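Local coordinates for protein nonribosomal peptide synthase (Streptomyces sp. MJ635-86F5, PDB 5JJP) that activates aliphatic beta-amino acids by adenylation with ATP, probably to load them onto a carrier protein in nonribosomal peptide assembly, at residues A[33-38]-A[237-242]; A[75-80]-A[105-110]; A[91-96]-A[227-232]; A[150-155]-A[161-166]. All coordinates share one frame; numbering follows the deposited sequence.

Interaction 1 of 4, residues A[33-38]-A[237-242]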
# COMPACT_ATOMS: atom_id res chain seq x y z
N ASP A 33 -4.71 13.86 5.46
CA ASP A 33 -5.56 14.81 4.76
C ASP A 33 -5.85 14.30 3.38
O ASP A 33 -7.02 14.25 2.95
CB ASP A 33 -4.94 16.20 4.71
CG ASP A 33 -4.57 16.73 6.10
OD1 ASP A 33 -5.29 16.48 7.08
OD2 ASP A 33 -3.53 17.41 6.21
N TYR A 34 -4.79 13.91 2.67
CA TYR A 34 -4.95 13.52 1.27
C TYR A 34 -5.92 12.34 1.16
O TYR A 34 -6.78 12.34 0.29
CB TYR A 34 -3.61 13.24 0.54
CG TYR A 34 -3.85 13.01 -0.93
CD1 TYR A 34 -4.04 14.07 -1.79
CD2 TYR A 34 -3.97 11.72 -1.45
CE1 TYR A 34 -4.29 13.86 -3.14
CE2 TYR A 34 -4.20 11.48 -2.81
CZ TYR A 34 -4.38 12.56 -3.65
OH TYR A 34 -4.62 12.38 -4.98
N LEU A 35 -5.77 11.34 2.00
CA LEU A 35 -6.56 10.12 1.82
C LEU A 35 -8.05 10.38 2.06
O LEU A 35 -8.86 9.63 1.57
CB LEU A 35 -6.08 9.00 2.71
CG LEU A 35 -4.64 8.50 2.48
CD1 LEU A 35 -4.40 7.23 3.27
CD2 LEU A 35 -4.33 8.26 1.02
N LEU A 36 -8.39 11.43 2.81
CA LEU A 36 -9.76 11.68 3.22
C LEU A 36 -10.40 12.85 2.51
O LEU A 36 -11.57 13.07 2.71
CB LEU A 36 -9.83 11.90 4.75
CG LEU A 36 -9.62 10.58 5.47
CD1 LEU A 36 -9.34 10.86 6.89
CD2 LEU A 36 -10.83 9.70 5.38
N ALA A 37 -9.66 13.52 1.64
CA ALA A 37 -10.19 14.68 0.98
C ALA A 37 -11.42 14.39 0.10
O ALA A 37 -12.44 14.98 0.29
CB ALA A 37 -9.12 15.37 0.16
N ALA A 38 -11.33 13.40 -0.78
CA ALA A 38 -12.46 13.06 -1.64
C ALA A 38 -13.72 12.71 -0.86
O ALA A 38 -14.84 13.02 -1.29
CB ALA A 38 -12.12 11.92 -2.60
N GLY A 237 -3.74 -0.40 -1.02
CA GLY A 237 -5.03 -0.67 -1.62
C GLY A 237 -6.08 0.06 -0.87
O GLY A 237 -6.99 0.67 -1.46
N ILE A 238 -5.96 0.07 0.44
CA ILE A 238 -6.93 0.74 1.27
C ILE A 238 -6.79 2.20 1.05
O ILE A 238 -7.81 2.91 0.87
CB ILE A 238 -6.74 0.41 2.73
CG1 ILE A 238 -7.13 -1.05 3.00
CG2 ILE A 238 -7.59 1.32 3.61
CD1 ILE A 238 -6.88 -1.47 4.44
N ALA A 239 -5.55 2.67 1.02
CA ALA A 239 -5.26 4.13 0.87
C ALA A 239 -5.75 4.67 -0.43
O ALA A 239 -6.36 5.71 -0.48
CB ALA A 239 -3.78 4.44 1.02
N LEU A 240 -5.50 3.93 -1.49
CA LEU A 240 -5.89 4.41 -2.79
C LEU A 240 -7.44 4.39 -2.90
O LEU A 240 -8.01 5.27 -3.51
CB LEU A 240 -5.26 3.56 -3.87
CG LEU A 240 -5.74 3.88 -5.29
CD1 LEU A 240 -5.36 5.29 -5.72
CD2 LEU A 240 -5.23 2.85 -6.27
N THR A 241 -8.07 3.37 -2.33
CA THR A 241 -9.48 3.23 -2.37
C THR A 241 -10.14 4.45 -1.67
O THR A 241 -11.06 5.04 -2.21
CB THR A 241 -9.92 1.93 -1.70
OG1 THR A 241 -9.44 0.80 -2.43
CG2 THR A 241 -11.49 1.87 -1.58
N LEU A 242 -9.66 4.79 -0.48
CA LEU A 242 -10.16 5.91 0.26
C LEU A 242 -9.90 7.20 -0.47
O LEU A 242 -10.79 8.06 -0.56
CB LEU A 242 -9.53 5.97 1.67
CG LEU A 242 -9.90 4.87 2.64
CD1 LEU A 242 -9.08 4.98 3.88
CD2 LEU A 242 -11.37 5.00 3.01
O HOH W 1 -11.27 10.28 0.69
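Leu35 and Leu242 mark the closest approach of two helical backbones, with their CA atoms 5.8 Å apart. Their carbonyl groups converge: Leu35 O lies 3.3 Å from Leu242 O. Two acceptors at that spacing cannot bond to each other, and a water resolves the conflict by donating one hydrogen to each. Both bonds are short, 2.6 Å from the water to Leu35 O and 2.6 Å from the water to Leu242 O, so the solvent molecule stitches the two main chains together inside a buried contact.

Beside this polar bridge the side chain of Leu35 does the packing. With CG anti to the carbonyl carbon (chi1 -62°), its two methyls are carried onto Ala239 like a fork: CD1 rests 3.6 Å from Ala239 CB, while CD2 lies 3.6 Å from Ala239 O. Leucine suits the place because it is branched at its end, and alanine suits the other because a single methyl lets a branched neighbour come so near the helix backbone. Leu242 takes part through its stem, CB lying 3.7 Å from Leu35 O. On the same helix Thr241 hides its hydroxyl by donating to Gly237 O, which also accepts from Thr241 N on the opposite face of the carbonyl plane.

Leu242 O gains a further partner in the hydroxyl of Tyr62. Helices 62-77, 95-107 and 201-212 enclose the junction of helices 31-37 and 232-243: Leu65 and Val98 touch Leu242, Phe105 touches Leu35, and His208 touches Ala239.

Interaction 2 of 4, residues A[75-80]-A[105-110]; sequences ELDALG and FSLGLP
Leu107 lays its forked end over the backbone and side-chain stems of Leu76 and Asp77. One methyl, CD1, meets Leu76 CB at 3.6 Å and lies 3.9 Å from Asp77 N, so it sits where the main chain passes from one residue to the next. The other methyl, CD2, lies along the side of Asp77 from CB to OD1, 4.0 Å from each of these two atoms. A chi2 near 180° sends CD1 of Leu107 straight on to Leu76 CB, and the branch at CG turns CD2 toward Asp77, a task for which a branched aliphatic side chain is well shaped.

The same Asp77 OD1 that the methyl touches has its polar partner in Arg171, with which it forms a salt bridge; chi1 of -165° swings the carboxylate away from the backbone N. A short acidic residue thus fits the exposed border of the contact, whereas the buried Leu76 fits its inner side.

Both segments contain helix ends, and each is turned by a glycine. Gly108, with phi of 73°, completes a Schellman motif behind Leu107; Gly80 also has positive phi and closes a type I turn begun at Asp77 through a weak bond from Gly80 N to Asp77 O, 3.3 Å long. Glycine adopts such backbone angles with little strain.

The contact therefore joins the C-terminal ends of helices 62-77 and 95-107. Val160 of strand 159-162 touches Leu76, and on the far flank Phe105 packs against helix 31-37 and strand 181-186.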
# COMPACT_ATOMS: atom_id res chain seq x y z
N GLU A 75 -5.84 10.61 22.10
CA GLU A 75 -5.35 9.72 23.16
C GLU A 75 -3.86 9.33 22.93
O GLU A 75 -3.08 9.36 23.87
CB GLU A 75 -6.22 8.48 23.27
CG GLU A 75 -7.59 8.76 23.86
CD GLU A 75 -8.57 7.59 23.66
OE1 GLU A 75 -8.95 6.95 24.69
OE2 GLU A 75 -8.96 7.30 22.46
N LEU A 76 -3.48 9.07 21.68
CA LEU A 76 -2.10 8.75 21.42
C LEU A 76 -1.22 9.95 21.72
O LEU A 76 -0.10 9.77 22.20
CB LEU A 76 -1.87 8.27 19.99
CG LEU A 76 -2.44 6.88 19.70
CD1 LEU A 76 -2.43 6.62 18.21
CD2 LEU A 76 -1.65 5.82 20.40
N ASP A 77 -1.71 11.17 21.45
CA ASP A 77 -0.90 12.35 21.63
C ASP A 77 -0.63 12.61 23.11
O ASP A 77 0.36 13.29 23.45
CB ASP A 77 -1.55 13.58 21.00
CG ASP A 77 -0.59 14.76 20.83
OD1 ASP A 77 0.56 14.60 20.45
OD2 ASP A 77 -1.00 15.88 21.05
N ALA A 78 -1.47 12.07 23.99
CA ALA A 78 -1.26 12.25 25.43
C ALA A 78 -0.05 11.41 25.90
O ALA A 78 0.36 11.54 27.05
CB ALA A 78 -2.50 11.88 26.23
N LEU A 79 0.47 10.52 25.06
CA LEU A 79 1.60 9.71 25.45
C LEU A 79 2.92 10.45 25.35
O LEU A 79 3.95 9.98 25.85
CB LEU A 79 1.66 8.42 24.64
CG LEU A 79 0.42 7.55 24.77
CD1 LEU A 79 0.58 6.35 23.89
CD2 LEU A 79 0.25 7.14 26.21
N GLY A 80 2.91 11.62 24.74
CA GLY A 80 4.09 12.47 24.73
C GLY A 80 5.14 12.07 23.72
O GLY A 80 6.26 12.56 23.81
N PHE A 105 -0.45 8.88 11.12
CA PHE A 105 -0.10 9.86 10.09
C PHE A 105 -0.25 11.29 10.61
O PHE A 105 0.64 12.12 10.36
CB PHE A 105 -1.00 9.78 8.86
CG PHE A 105 -0.80 8.56 7.98
CD1 PHE A 105 0.44 7.94 7.86
CD2 PHE A 105 -1.86 8.11 7.20
CE1 PHE A 105 0.62 6.90 6.98
CE2 PHE A 105 -1.68 7.05 6.34
CZ PHE A 105 -0.46 6.45 6.21
N SER A 106 -1.38 11.58 11.26
CA SER A 106 -1.71 12.94 11.71
C SER A 106 -0.72 13.45 12.76
O SER A 106 -0.43 14.66 12.82
CB SER A 106 -3.16 13.06 12.23
OG SER A 106 -3.30 12.34 13.45
N LEU A 107 -0.20 12.55 13.59
CA LEU A 107 0.75 12.87 14.68
C LEU A 107 2.19 12.81 14.20
O LEU A 107 3.07 13.18 14.91
CB LEU A 107 0.55 11.86 15.82
CG LEU A 107 -0.82 11.94 16.55
CD1 LEU A 107 -0.99 10.94 17.67
CD2 LEU A 107 -1.06 13.36 17.06
N GLY A 108 2.42 12.38 12.98
CA GLY A 108 3.74 12.24 12.45
C GLY A 108 4.51 11.09 13.04
O GLY A 108 5.74 11.17 13.15
N LEU A 109 3.80 10.03 13.41
CA LEU A 109 4.41 8.86 14.01
C LEU A 109 4.50 7.77 12.96
O LEU A 109 3.50 7.10 12.70
CB LEU A 109 3.65 8.37 15.23
CG LEU A 109 3.45 9.41 16.33
CD1 LEU A 109 2.50 8.92 17.43
CD2 LEU A 109 4.81 9.82 16.95
N PRO A 110 5.67 7.59 12.36
CA PRO A 110 5.72 6.58 11.36
C PRO A 110 5.47 5.20 11.99
O PRO A 110 6.06 4.86 13.03
CB PRO A 110 7.17 6.66 10.84
CG PRO A 110 7.95 7.28 11.94
CD PRO A 110 6.99 8.25 12.55

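Interaction 3 of 4, residues A[91-96]-A[227-232]; sequences SPATAD and SPFSFD
A single water is held between Ala93 N and Phe229 N, at 2.9 Å from Ala93 N and 3.1 Å from Phe229 N. Its oxygen accepts from both amides and so bridges the two backbones, in loops whose chains approach to 5.2 Å between Ala93 CA and Phe229 CA.

Next to the water, the stem of Phe229 is pressed against the backbone of the other loop. Ser91 O comes 3.2 Å from Phe229 CB and 3.3 Å from Phe229 CD2, meeting the root of the ring obliquely. The ring swings to this side because CG is anti to the backbone N (chi1 -171°), which also brings CD1 to 4.3 Å from Ala93 CB. The ring also packs on Ile115 and on Phe101 of helix 95-107, so a flat apolar group fills the place between them and the 91-93 backbone. The small methyl of Ala93 packs beside it, near the water. Ser91 turns its hydroxyl back on its own loop, OG donating to Pro92 O at 2.6 Å, which helps to fix the extended shape of the segment.

Each loop leads into a helix: Thr94 is an N-cap whose OG1 bonds to Ala97 N, and the type I turn from Pro228 ends at Phe231, the N-cap of helix 232-243. The Phe231-Asp232 pair probably belongs to the A4 core motif of adenylation domains, which borders the amino acid pocket.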
# COMPACT_ATOMS: atom_id res chain seq x y z
N SER A 91 -2.22 -5.57 13.80
CA SER A 91 -3.63 -5.84 13.73
C SER A 91 -3.98 -6.42 12.38
O SER A 91 -3.33 -6.12 11.37
CB SER A 91 -4.44 -4.55 13.98
OG SER A 91 -5.82 -4.67 13.66
N PRO A 92 -5.01 -7.29 12.35
CA PRO A 92 -5.54 -7.53 11.03
C PRO A 92 -6.12 -6.21 10.49
O PRO A 92 -6.44 -5.33 11.26
CB PRO A 92 -6.62 -8.59 11.26
CG PRO A 92 -7.01 -8.44 12.69
CD PRO A 92 -5.79 -7.96 13.40
N ALA A 93 -6.22 -6.12 9.17
CA ALA A 93 -6.86 -4.97 8.51
C ALA A 93 -8.34 -4.86 8.88
O ALA A 93 -9.14 -5.65 8.46
CB ALA A 93 -6.72 -5.11 7.00
N THR A 94 -8.69 -3.81 9.63
CA THR A 94 -10.05 -3.54 10.07
C THR A 94 -10.26 -2.06 10.05
O THR A 94 -9.30 -1.30 10.05
CB THR A 94 -10.26 -3.98 11.53
OG1 THR A 94 -9.37 -3.26 12.39
CG2 THR A 94 -10.00 -5.49 11.67
N ALA A 95 -11.52 -1.64 10.11
CA ALA A 95 -11.81 -0.22 10.18
C ALA A 95 -11.04 0.48 11.30
O ALA A 95 -10.53 1.57 11.11
CB ALA A 95 -13.34 0.00 10.37
N ASP A 96 -11.00 -0.12 12.48
CA ASP A 96 -10.24 0.48 13.60
C ASP A 96 -8.72 0.52 13.37
O ASP A 96 -8.05 1.50 13.78
CB ASP A 96 -10.54 -0.26 14.90
CG ASP A 96 -11.90 0.15 15.51
OD1 ASP A 96 -12.37 1.28 15.17
OD2 ASP A 96 -12.47 -0.62 16.32
N SER A 227 -4.83 -8.76 0.60
CA SER A 227 -3.50 -8.92 1.16
C SER A 227 -3.50 -8.50 2.64
O SER A 227 -4.21 -7.57 3.04
CB SER A 227 -2.44 -8.27 0.26
OG SER A 227 -2.23 -6.97 0.69
N PRO A 228 -2.77 -9.24 3.48
CA PRO A 228 -2.75 -8.98 4.94
C PRO A 228 -2.10 -7.65 5.29
O PRO A 228 -1.36 -7.09 4.48
CB PRO A 228 -1.88 -10.10 5.50
CG PRO A 228 -1.82 -11.14 4.43
CD PRO A 228 -1.95 -10.40 3.12
N PHE A 229 -2.40 -7.15 6.49
CA PHE A 229 -2.00 -5.82 6.92
C PHE A 229 -0.46 -5.61 6.96
O PHE A 229 0.03 -4.47 6.78
CB PHE A 229 -2.60 -5.52 8.29
CG PHE A 229 -2.42 -4.09 8.75
CD1 PHE A 229 -3.09 -3.05 8.12
CD2 PHE A 229 -1.60 -3.78 9.82
CE1 PHE A 229 -2.95 -1.74 8.55
CE2 PHE A 229 -1.41 -2.47 10.24
CZ PHE A 229 -2.09 -1.44 9.62
N SER A 230 0.28 -6.69 7.15
CA SER A 230 1.73 -6.62 7.17
C SER A 230 2.27 -6.39 5.77
O SER A 230 3.48 -6.25 5.60
CB SER A 230 2.33 -7.95 7.71
OG SER A 230 1.78 -9.07 7.02
N PHE A 231 1.41 -6.45 4.75
CA PHE A 231 1.86 -6.25 3.38
C PHE A 231 1.62 -4.84 2.92
O PHE A 231 0.57 -4.24 3.16
CB PHE A 231 1.21 -7.23 2.38
CG PHE A 231 1.76 -8.63 2.43
CD1 PHE A 231 1.43 -9.49 3.47
CD2 PHE A 231 2.55 -9.12 1.40
CE1 PHE A 231 1.91 -10.79 3.49
CE2 PHE A 231 3.04 -10.45 1.42
CZ PHE A 231 2.72 -11.28 2.47
N ASP A 232 2.67 -4.30 2.33
CA ASP A 232 2.64 -3.01 1.62
C ASP A 232 1.36 -2.79 0.77
O ASP A 232 0.77 -1.73 0.74
CB ASP A 232 3.86 -3.05 0.70
CG ASP A 232 4.16 -1.75 0.09
OD1 ASP A 232 3.95 -0.73 0.77
OD2 ASP A 232 4.60 -1.74 -1.07
O HOH W 2 -5.06 -8.26 7.67

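Interaction 4 of 4, residues A[150-155]-A[161-166]; sequences LGMARF and TTEQLP
Met152 and Gln164 form the tight end of this contact, a hydrogen-bonded antiparallel pair. Met152 N donates to Gln164 O at 2.8 Å, aimed at a lone pair of the carbonyl, and Gln164 N returns a bond to Met152 O. That same oxygen receives a weak second bond from Glu163 N. Further along, Arg154 N reaches Thr161 O at 2.8 Å, with an N-H...O angle of 170°. Gly151, lacking a side chain, lets its CA come within 3.9 Å of Pro166 CA. Met152, bent at chi2 and chi3, is pressed alongside Glu163, its CE 3.3 Å from Glu163 CG, a flexible thioether lining an acidic side chain's aliphatic stem.

The solvent side, with Glu163 and Gln164 exposed, is looser. The Glu163 carboxylate, bent back at chi2 (-69°), comes to the edge of the Arg154 guanidinium, but OE2 and NE are 3.7 Å apart and the planes stand 71° to each other, a long salt bridge. Arg154 NH1 is bound more firmly, to Gly141 O.

Glu163 and Gln164 opposite the single Met152 make a classic beta bulge, here in a beta hairpin whose second strand, 159-162, is an outermost strand of the five-stranded sheet.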
# COMPACT_ATOMS: atom_id res chain seq x y z
N LEU A 150 8.67 -1.92 26.61
CA LEU A 150 8.41 -1.18 25.39
C LEU A 150 7.00 -0.63 25.61
O LEU A 150 6.23 -1.35 26.14
CB LEU A 150 8.35 -2.16 24.23
CG LEU A 150 7.94 -1.88 22.79
CD1 LEU A 150 8.82 -0.84 22.12
CD2 LEU A 150 7.96 -3.16 22.03
N GLY A 151 6.72 0.63 25.31
CA GLY A 151 5.35 1.16 25.42
C GLY A 151 4.37 0.19 24.79
O GLY A 151 4.65 -0.35 23.73
N MET A 152 3.27 -0.09 25.47
CA MET A 152 2.25 -0.96 24.90
C MET A 152 0.85 -0.37 25.07
O MET A 152 0.50 0.17 26.13
CB MET A 152 2.31 -2.42 25.34
CG MET A 152 1.49 -3.32 24.39
SD MET A 152 -0.28 -3.48 24.84
CE MET A 152 -0.10 -4.54 26.29
N ALA A 153 0.06 -0.48 24.01
CA ALA A 153 -1.31 0.06 24.03
C ALA A 153 -2.19 -0.72 23.11
O ALA A 153 -1.70 -1.41 22.22
CB ALA A 153 -1.30 1.52 23.62
N ARG A 154 -3.49 -0.62 23.34
CA ARG A 154 -4.46 -1.29 22.51
C ARG A 154 -5.38 -0.28 21.99
O ARG A 154 -5.68 0.72 22.67
CB ARG A 154 -5.26 -2.29 23.30
CG ARG A 154 -4.47 -3.48 23.75
CD ARG A 154 -5.08 -4.13 24.98
NE ARG A 154 -4.17 -5.19 25.46
CZ ARG A 154 -4.06 -6.36 24.87
NH1 ARG A 154 -4.78 -6.62 23.78
NH2 ARG A 154 -3.21 -7.25 25.34
N PHE A 155 -5.90 -0.54 20.79
CA PHE A 155 -6.97 0.31 20.25
C PHE A 155 -8.17 -0.56 19.95
O PHE A 155 -8.02 -1.71 19.54
CB PHE A 155 -6.49 1.06 19.00
CG PHE A 155 -6.14 0.18 17.87
CD1 PHE A 155 -4.88 -0.31 17.73
CD2 PHE A 155 -7.09 -0.16 16.93
CE1 PHE A 155 -4.56 -1.17 16.69
CE2 PHE A 155 -6.79 -1.06 15.91
CZ PHE A 155 -5.51 -1.56 15.79
N THR A 161 -6.40 2.35 25.05
CA THR A 161 -6.01 2.15 26.43
C THR A 161 -4.56 1.68 26.48
O THR A 161 -4.13 0.87 25.68
CB THR A 161 -6.93 1.11 27.11
OG1 THR A 161 -6.96 -0.08 26.33
CG2 THR A 161 -8.33 1.66 27.18
N THR A 162 -3.79 2.26 27.40
CA THR A 162 -2.35 2.05 27.44
C THR A 162 -1.99 1.17 28.61
O THR A 162 -2.16 1.55 29.73
CB THR A 162 -1.62 3.40 27.59
OG1 THR A 162 -1.85 4.24 26.44
CG2 THR A 162 -0.11 3.17 27.70
N GLU A 163 -1.44 -0.01 28.33
CA GLU A 163 -1.07 -0.99 29.37
C GLU A 163 0.30 -0.64 29.96
O GLU A 163 0.54 -0.91 31.13
CB GLU A 163 -1.10 -2.44 28.86
CG GLU A 163 -2.34 -2.82 28.06
CD GLU A 163 -3.64 -2.88 28.89
OE1 GLU A 163 -3.57 -2.93 30.13
OE2 GLU A 163 -4.74 -2.89 28.27
N GLN A 164 1.17 -0.04 29.17
CA GLN A 164 2.51 0.36 29.61
C GLN A 164 2.94 1.64 28.90
O GLN A 164 3.03 1.66 27.70
CB GLN A 164 3.49 -0.75 29.33
CG GLN A 164 4.89 -0.18 29.20
CD GLN A 164 5.66 -0.03 30.51
OE1 GLN A 164 6.16 -1.01 31.10
NE2 GLN A 164 5.78 1.23 30.99
N LEU A 165 3.13 2.71 29.66
CA LEU A 165 3.50 3.98 29.09
C LEU A 165 4.87 3.91 28.49
O LEU A 165 5.78 3.24 29.03
CB LEU A 165 3.54 5.07 30.14
CG LEU A 165 2.21 5.44 30.80
CD1 LEU A 165 2.49 6.40 31.96
CD2 LEU A 165 1.25 6.11 29.82
N PRO A 166 5.05 4.61 27.35
CA PRO A 166 6.39 4.71 26.80
C PRO A 166 7.25 5.55 27.72
O PRO A 166 6.74 6.27 28.58
CB PRO A 166 6.19 5.46 25.48
CG PRO A 166 4.88 6.13 25.62
CD PRO A 166 4.04 5.26 26.52

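From the N terminus, residues 33-38 open the longest loop, closed when the chain returns at 237-242 to form interaction 1; everything else is nested inside it. Residues 75-80 and 105-110 close interaction 2 first. Interaction 3 starts within that span, at 91-96, and ends at 227-232, so the two cross, sharing helix 95-107. Interaction 4 is a local hairpin, following interaction 2 in series and nested inside interaction 3. Side chains relay between them: Phe105 to Leu35, Leu79 to Thr162 and Leu165, Phe155 to Ser91. Interactions 2 and 4 consolidate the five-stranded part; interactions 1 and 3 tie in the element leaving the six-stranded sheet, consistent with this family's layered sandwich.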